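Local coordinates for uncharacterized conserved protein (Staphylococcus epidermidis, PDB 3FRM) that is of unknown function but carries a GNAT acetyltransferase-like domain, and so may transfer an acyl group to a substrate not yet identified, at residues V99-V104 and Y240-F245; Y103-K108 and R219-V224. All blocks are in the same frame, centred on the assembly; numbering follows the deposited sequence.

Contact 1: residues V99-V104 and Y240-F245; sequences VLELYV and YVYQGF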
loop_
_atom_site.group_PDB
_atom_site.type_symbol
_atom_site.label_atom_id
_atom_site.label_comp_id
_atom_site.label_asym_id
_atom_site.label_seq_id
_atom_site.Cartn_x
_atom_site.Cartn_y
_atom_site.Cartn_z
ATOM N N VAL A 99 9.521 1.762 4.221
ATOM C CA VAL A 99 9.225 0.783 5.245
ATOM C C VAL A 99 9.033 -0.584 4.589
ATOM O O VAL A 99 8.330 -0.730 3.553
ATOM C CB VAL A 99 7.972 1.205 5.993
ATOM C CG1 VAL A 99 7.485 0.114 6.979
ATOM C CG2 VAL A 99 8.245 2.499 6.777
ATOM N N LEU A 100 9.700 -1.595 5.147
ATOM C CA LEU A 100 9.437 -2.985 4.765
ATOM C C LEU A 100 8.440 -3.475 5.752
ATOM O O LEU A 100 8.527 -3.117 6.920
ATOM C CB LEU A 100 10.688 -3.829 4.913
ATOM C CG LEU A 100 11.735 -3.951 3.797
ATOM C CD1 LEU A 100 11.475 -3.122 2.491
ATOM C CD2 LEU A 100 13.119 -3.667 4.398
ATOM N N GLU A 101 7.506 -4.295 5.293
ATOM C CA GLU A 101 6.472 -4.895 6.145
ATOM C C GLU A 101 6.520 -6.409 6.044
ATOM O O GLU A 101 6.530 -6.968 4.916
ATOM C CB GLU A 101 5.103 -4.473 5.661
ATOM C CG GLU A 101 4.728 -3.106 6.117
ATOM C CD GLU A 101 3.541 -2.504 5.357
ATOM O OE1 GLU A 101 3.085 -1.405 5.783
ATOM O OE2 GLU A 101 3.050 -3.116 4.364
ATOM N N LEU A 102 6.579 -7.065 7.197
ATOM C CA LEU A 102 6.552 -8.508 7.214
ATOM C C LEU A 102 5.105 -9.043 7.313
ATOM O O LEU A 102 4.387 -8.713 8.269
ATOM C CB LEU A 102 7.375 -9.037 8.386
ATOM C CG LEU A 102 7.358 -10.566 8.570
ATOM C CD1 LEU A 102 8.167 -11.279 7.442
ATOM C CD2 LEU A 102 7.936 -10.946 9.969
ATOM N N TYR A 103 4.688 -9.841 6.319
ATOM C CA TYR A 103 3.379 -10.559 6.342
ATOM C C TYR A 103 3.506 -12.048 6.535
ATOM O O TYR A 103 4.411 -12.696 6.011
ATOM C CB TYR A 103 2.546 -10.267 5.079
ATOM C CG TYR A 103 2.153 -8.820 5.006
ATOM C CD1 TYR A 103 1.057 -8.342 5.704
ATOM C CD2 TYR A 103 2.958 -7.894 4.353
ATOM C CE1 TYR A 103 0.721 -7.003 5.687
ATOM C CE2 TYR A 103 2.625 -6.550 4.314
ATOM C CZ TYR A 103 1.497 -6.115 4.973
ATOM O OH TYR A 103 1.167 -4.766 4.964
ATOM N N VAL A 104 2.564 -12.613 7.279
ATOM C CA VAL A 104 2.646 -14.021 7.594
ATOM C C VAL A 104 1.294 -14.666 7.387
ATOM O O VAL A 104 0.282 -14.020 7.592
ATOM C CB VAL A 104 3.127 -14.194 9.053
ATOM C CG1 VAL A 104 1.962 -14.024 10.039
ATOM C CG2 VAL A 104 3.696 -15.561 9.260
ATOM N N TYR A 240 -3.359 -12.589 4.741
ATOM C CA TYR A 240 -2.039 -12.487 5.360
ATOM C C TYR A 240 -2.166 -11.599 6.560
ATOM O O TYR A 240 -2.910 -10.626 6.503
ATOM C CB TYR A 240 -1.006 -11.849 4.415
ATOM C CG TYR A 240 -0.345 -12.832 3.493
ATOM C CD1 TYR A 240 0.840 -13.428 3.843
ATOM C CD2 TYR A 240 -0.941 -13.200 2.274
ATOM C CE1 TYR A 240 1.414 -14.375 3.018
ATOM C CE2 TYR A 240 -0.348 -14.128 1.416
ATOM C CZ TYR A 240 0.837 -14.696 1.804
ATOM O OH TYR A 240 1.477 -15.594 0.993
ATOM N N VAL A 241 -1.486 -11.952 7.652
ATOM C CA VAL A 241 -1.421 -11.111 8.825
ATOM C C VAL A 241 -0.110 -10.324 8.934
ATOM O O VAL A 241 0.977 -10.833 8.767
ATOM C CB VAL A 241 -1.905 -11.829 10.169
ATOM C CG1 VAL A 241 -2.538 -13.239 9.954
ATOM C CG2 VAL A 241 -0.854 -11.729 11.350
ATOM N N TYR A 242 -0.264 -9.030 9.113
ATOM C CA TYR A 242 0.786 -8.096 9.315
ATOM C C TYR A 242 1.510 -8.432 10.593
ATOM O O TYR A 242 0.859 -8.594 11.655
ATOM C CB TYR A 242 0.166 -6.713 9.456
ATOM C CG TYR A 242 1.160 -5.600 9.782
ATOM C CD1 TYR A 242 1.966 -5.065 8.788
ATOM C CD2 TYR A 242 1.282 -5.119 11.063
ATOM C CE1 TYR A 242 2.875 -4.034 9.044
ATOM C CE2 TYR A 242 2.186 -4.095 11.363
ATOM C CZ TYR A 242 2.965 -3.551 10.341
ATOM O OH TYR A 242 3.829 -2.541 10.614
ATOM N N GLN A 243 2.843 -8.505 10.511
ATOM C CA GLN A 243 3.668 -8.870 11.668
ATOM C C GLN A 243 4.977 -8.082 11.859
ATOM O O GLN A 243 5.985 -8.687 12.252
ATOM C CB GLN A 243 4.061 -10.340 11.534
ATOM C CG GLN A 243 4.611 -10.951 12.828
ATOM C CD GLN A 243 3.949 -12.251 13.102
ATOM O OE1 GLN A 243 2.723 -12.318 13.118
ATOM N NE2 GLN A 243 4.741 -13.305 13.303
ATOM N N GLY A 244 4.996 -6.792 11.526
ATOM C CA GLY A 244 6.056 -5.926 11.977
ATOM C C GLY A 244 6.669 -5.189 10.799
ATOM O O GLY A 244 6.365 -5.500 9.662
ATOM N N PHE A 245 7.502 -4.200 11.092
ATOM C CA PHE A 245 8.071 -3.374 10.022
ATOM C C PHE A 245 9.555 -3.165 10.177
ATOM O O PHE A 245 10.096 -3.422 11.232
ATOM C CB PHE A 245 7.380 -1.998 10.015
ATOM C CG PHE A 245 7.571 -1.214 11.290
ATOM C CD1 PHE A 245 8.603 -0.250 11.391
ATOM C CD2 PHE A 245 6.742 -1.454 12.387
ATOM C CE1 PHE A 245 8.801 0.466 12.582
ATOM C CE2 PHE A 245 6.906 -0.737 13.582
ATOM C CZ PHE A 245 7.948 0.242 13.680
#
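Tyr103 and Tyr242 pair across two antiparallel strands of the GNAT-like sheet, where strand 96-105 runs beside strand 241-251. A beta bulge at Gln243-Gly244 shifts the register by one residue between the Glu101-Phe245 and Tyr103-Tyr242 pairs.

Four backbone hydrogen bonds join the strands. Leu102 N donates to Gly244 O (2.9 Å) and Leu102 O accepts from Gln243 N (2.7 Å), so Leu102 bonds both residues of the bulge. Val104 and Val241 form a hydrogen-bonded pair, with Val104 N to Val241 O at 2.8 Å and Val241 N to Val104 O at 2.7 Å. At the backbone angles of Gly244 (phi 128°) a CB would press against Gln243 O, which calls for glycine.

The aromatic contact is an offset edge-to-face pair. Tyr242 turns its edge toward the face of Tyr103, with planes at 63° and centroids 5.8 Å apart. Tyr242 CG lies opposite the backbone N (chi1 176°), which puts the ring edge against Glu101, whose chain crosses it at about a right angle. Leu236 and Arg237 of the second subunit pack on Tyr103 and Tyr242, respectively.

Val99 CG1 meets Phe245 CB at 3.7 Å, an apolar contact. The Glu101 CG methylene lies in the Tyr242 ring plane, 3.6 Å from Tyr242 CE1.

Contact 2: residues Y103-K108 and R219-V224; sequences YVIEAK and RPVILV
An antiparallel strand pair in the middle of the mixed sheet forms this contact: Tyr103-Ile105 of strand 96-105 lie beside Val221-Leu223 of strand 221-225. The two short segments run at 168°, close to fully antiparallel.

Two hydrogen-bonded pairs flank one non-hydrogen-bonded pair. In the first, Tyr103 N donates to Leu223 O (2.9 Å) and Leu223 N donates back to Tyr103 O, a longer bond of 3.2 Å. In the second, Ile105 N reaches Val221 O at 2.9 Å and Val221 N reaches Ile105 O at 2.8 Å. No bulge interrupts this register.

Between them, Val104 and Ile222 sit on one face of the sheet. Their CG2 methyls touch at 3.7 Å. The Ile222 CG2 branch lies anti to the carbonyl carbon and makes this contact, while the longer CG1 branch leads away.

The other face carries Tyr103, Ile105, Val221 and Leu223. Leu223 CG stands between its backbone N and carbonyl carbon (chi1 69°), which turns the side chain back toward Tyr103, with CG 4.0 Å from Tyr103 CB. Ile105 CG2 lies 3.5 Å from Val221 O. Leu110 of helix 107-111 covers both Ile105 and Val221. Beyond the strands, Ala107 CB rests 3.5 Å from Arg219 O. The Arg219 guanidinium turns elsewhere and bonds the carbonyls of Thr184, Ala216 and Met215.

On its far side, strand 221-225 runs parallel to strand 188-195. In many GNAT proteins a late antiparallel strand inserts next to the strand after the third helix. Here strand 96-105, from the first half of the chain, fills what is probably the equivalent place in a GNAT fold.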
loop_
_atom_site.group_PDB
_atom_site.type_symbol
_atom_site.label_atom_id
_atom_site.label_comp_id
_atom_site.label_asym_id
_atom_site.label_seq_id
_atom_site.Cartn_x
_atom_site.Cartn_y
_atom_site.Cartn_z
ATOM N N TYR A 103 4.688 -9.841 6.319
ATOM C CA TYR A 103 3.379 -10.559 6.342
ATOM C C TYR A 103 3.506 -12.048 6.535
ATOM O O TYR A 103 4.411 -12.696 6.011
ATOM C CB TYR A 103 2.546 -10.267 5.079
ATOM C CG TYR A 103 2.153 -8.820 5.006
ATOM C CD1 TYR A 103 1.057 -8.342 5.704
ATOM C CD2 TYR A 103 2.958 -7.894 4.353
ATOM C CE1 TYR A 103 0.721 -7.003 5.687
ATOM C CE2 TYR A 103 2.625 -6.550 4.314
ATOM C CZ TYR A 103 1.497 -6.115 4.973
ATOM O OH TYR A 103 1.167 -4.766 4.964
ATOM N N VAL A 104 2.564 -12.613 7.279
ATOM C CA VAL A 104 2.646 -14.021 7.594
ATOM C C VAL A 104 1.294 -14.666 7.387
ATOM O O VAL A 104 0.282 -14.020 7.592
ATOM C CB VAL A 104 3.127 -14.194 9.053
ATOM C CG1 VAL A 104 1.962 -14.024 10.039
ATOM C CG2 VAL A 104 3.696 -15.561 9.260
ATOM N N ILE A 105 1.271 -15.941 6.994
ATOM C CA ILE A 105 0.033 -16.692 6.914
ATOM C C ILE A 105 0.265 -18.198 7.158
ATOM O O ILE A 105 1.360 -18.694 6.924
ATOM C CB ILE A 105 -0.703 -16.434 5.592
ATOM C CG1 ILE A 105 -2.179 -16.863 5.771
ATOM C CG2 ILE A 105 -0.010 -17.170 4.456
ATOM C CD1 ILE A 105 -3.139 -16.638 4.572
ATOM N N GLU A 106 -0.745 -18.912 7.672
ATOM C CA GLU A 106 -0.679 -20.415 7.794
ATOM C C GLU A 106 -0.964 -21.036 6.452
ATOM O O GLU A 106 -1.824 -20.520 5.760
ATOM C CB GLU A 106 -1.672 -20.992 8.849
ATOM C CG GLU A 106 -2.189 -19.941 9.834
ATOM C CD GLU A 106 -2.166 -20.305 11.352
ATOM O OE1 GLU A 106 -1.430 -19.601 12.111
ATOM O OE2 GLU A 106 -2.920 -21.228 11.820
ATOM N N ALA A 107 -0.253 -22.112 6.079
ATOM C CA ALA A 107 -0.441 -22.805 4.773
ATOM C C ALA A 107 -1.879 -23.087 4.417
ATOM O O ALA A 107 -2.332 -22.753 3.328
ATOM C CB ALA A 107 0.362 -24.116 4.709
ATOM N N LYS A 108 -2.599 -23.719 5.346
ATOM C CA LYS A 108 -3.966 -24.156 5.104
ATOM C C LYS A 108 -4.812 -22.981 4.578
ATOM O O LYS A 108 -5.667 -23.155 3.712
ATOM C CB LYS A 108 -4.556 -24.779 6.397
ATOM C CG LYS A 108 -5.997 -24.435 6.697
ATOM C CD LYS A 108 -6.590 -25.380 7.790
ATOM C CE LYS A 108 -8.038 -25.778 7.505
ATOM N NZ LYS A 108 -8.486 -26.510 8.670
ATOM N N ARG A 219 4.184 -25.799 7.045
ATOM C CA ARG A 219 5.062 -24.631 7.158
ATOM C C ARG A 219 4.278 -23.337 6.922
ATOM O O ARG A 219 3.511 -23.244 5.968
ATOM C CB ARG A 219 6.238 -24.681 6.172
ATOM C CG ARG A 219 7.299 -25.707 6.499
ATOM C CD ARG A 219 8.320 -25.907 5.382
ATOM N NE ARG A 219 7.790 -26.462 4.128
ATOM C CZ ARG A 219 8.528 -26.744 3.042
ATOM N NH1 ARG A 219 9.844 -26.539 3.026
ATOM N NH2 ARG A 219 7.959 -27.208 1.938
ATOM N N PRO A 220 4.432 -22.348 7.815
ATOM C CA PRO A 220 3.926 -21.018 7.532
ATOM C C PRO A 220 4.493 -20.448 6.233
ATOM O O PRO A 220 5.660 -20.722 5.835
ATOM C CB PRO A 220 4.498 -20.163 8.681
ATOM C CG PRO A 220 4.886 -21.150 9.773
ATOM C CD PRO A 220 4.737 -22.546 9.243
ATOM N N VAL A 221 3.707 -19.595 5.591
ATOM C CA VAL A 221 4.271 -18.903 4.466
ATOM C C VAL A 221 4.350 -17.401 4.666
ATOM O O VAL A 221 3.415 -16.801 5.235
ATOM C CB VAL A 221 3.796 -19.428 3.067
ATOM C CG1 VAL A 221 2.594 -20.302 3.158
ATOM C CG2 VAL A 221 3.731 -18.294 1.967
ATOM N N ILE A 222 5.498 -16.842 4.278
ATOM C CA ILE A 222 5.855 -15.531 4.673
ATOM C C ILE A 222 6.517 -14.770 3.528
ATOM O O ILE A 222 7.035 -15.367 2.543
ATOM C CB ILE A 222 6.861 -15.572 5.848
ATOM C CG1 ILE A 222 8.285 -15.858 5.327
ATOM C CG2 ILE A 222 6.377 -16.543 6.951
ATOM C CD1 ILE A 222 9.348 -15.967 6.385
ATOM N N LEU A 223 6.445 -13.450 3.655
ATOM C CA LEU A 223 6.911 -12.536 2.655
ATOM C C LEU A 223 7.146 -11.190 3.295
ATOM O O LEU A 223 6.578 -10.896 4.381
ATOM C CB LEU A 223 5.890 -12.383 1.558
ATOM C CG LEU A 223 4.589 -11.668 1.877
ATOM C CD1 LEU A 223 4.724 -10.227 1.416
ATOM C CD2 LEU A 223 3.421 -12.346 1.159
ATOM N N VAL A 224 7.940 -10.385 2.593
ATOM C CA VAL A 224 8.157 -9.031 2.957
ATOM C C VAL A 224 7.762 -8.155 1.803
ATOM O O VAL A 224 8.124 -8.420 0.708
ATOM C CB VAL A 224 9.648 -8.800 3.272
ATOM C CG1 VAL A 224 10.067 -7.395 2.902
ATOM C CG2 VAL A 224 9.951 -9.095 4.753
#

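Strand 96-105 is common to both contacts. In contact 1 it pairs with strand 241-251, and in contact 2 with strand 221-225, so it lies between two strands that come later in the chain. Tyr103 and Val104 belong to both. Contact 2 is the more buried, regular and mostly aliphatic. Contact 1 is partly buried, has a bulge and an aromatic pair, and has more residues within reach of the second subunit. The two touch directly through Tyr240, whose CE1 is 3.4 Å from Leu223 CD2 and whose ring also packs on Ile105. Together they tie a strand from the first half of the chain into the C-terminal GNAT-like part.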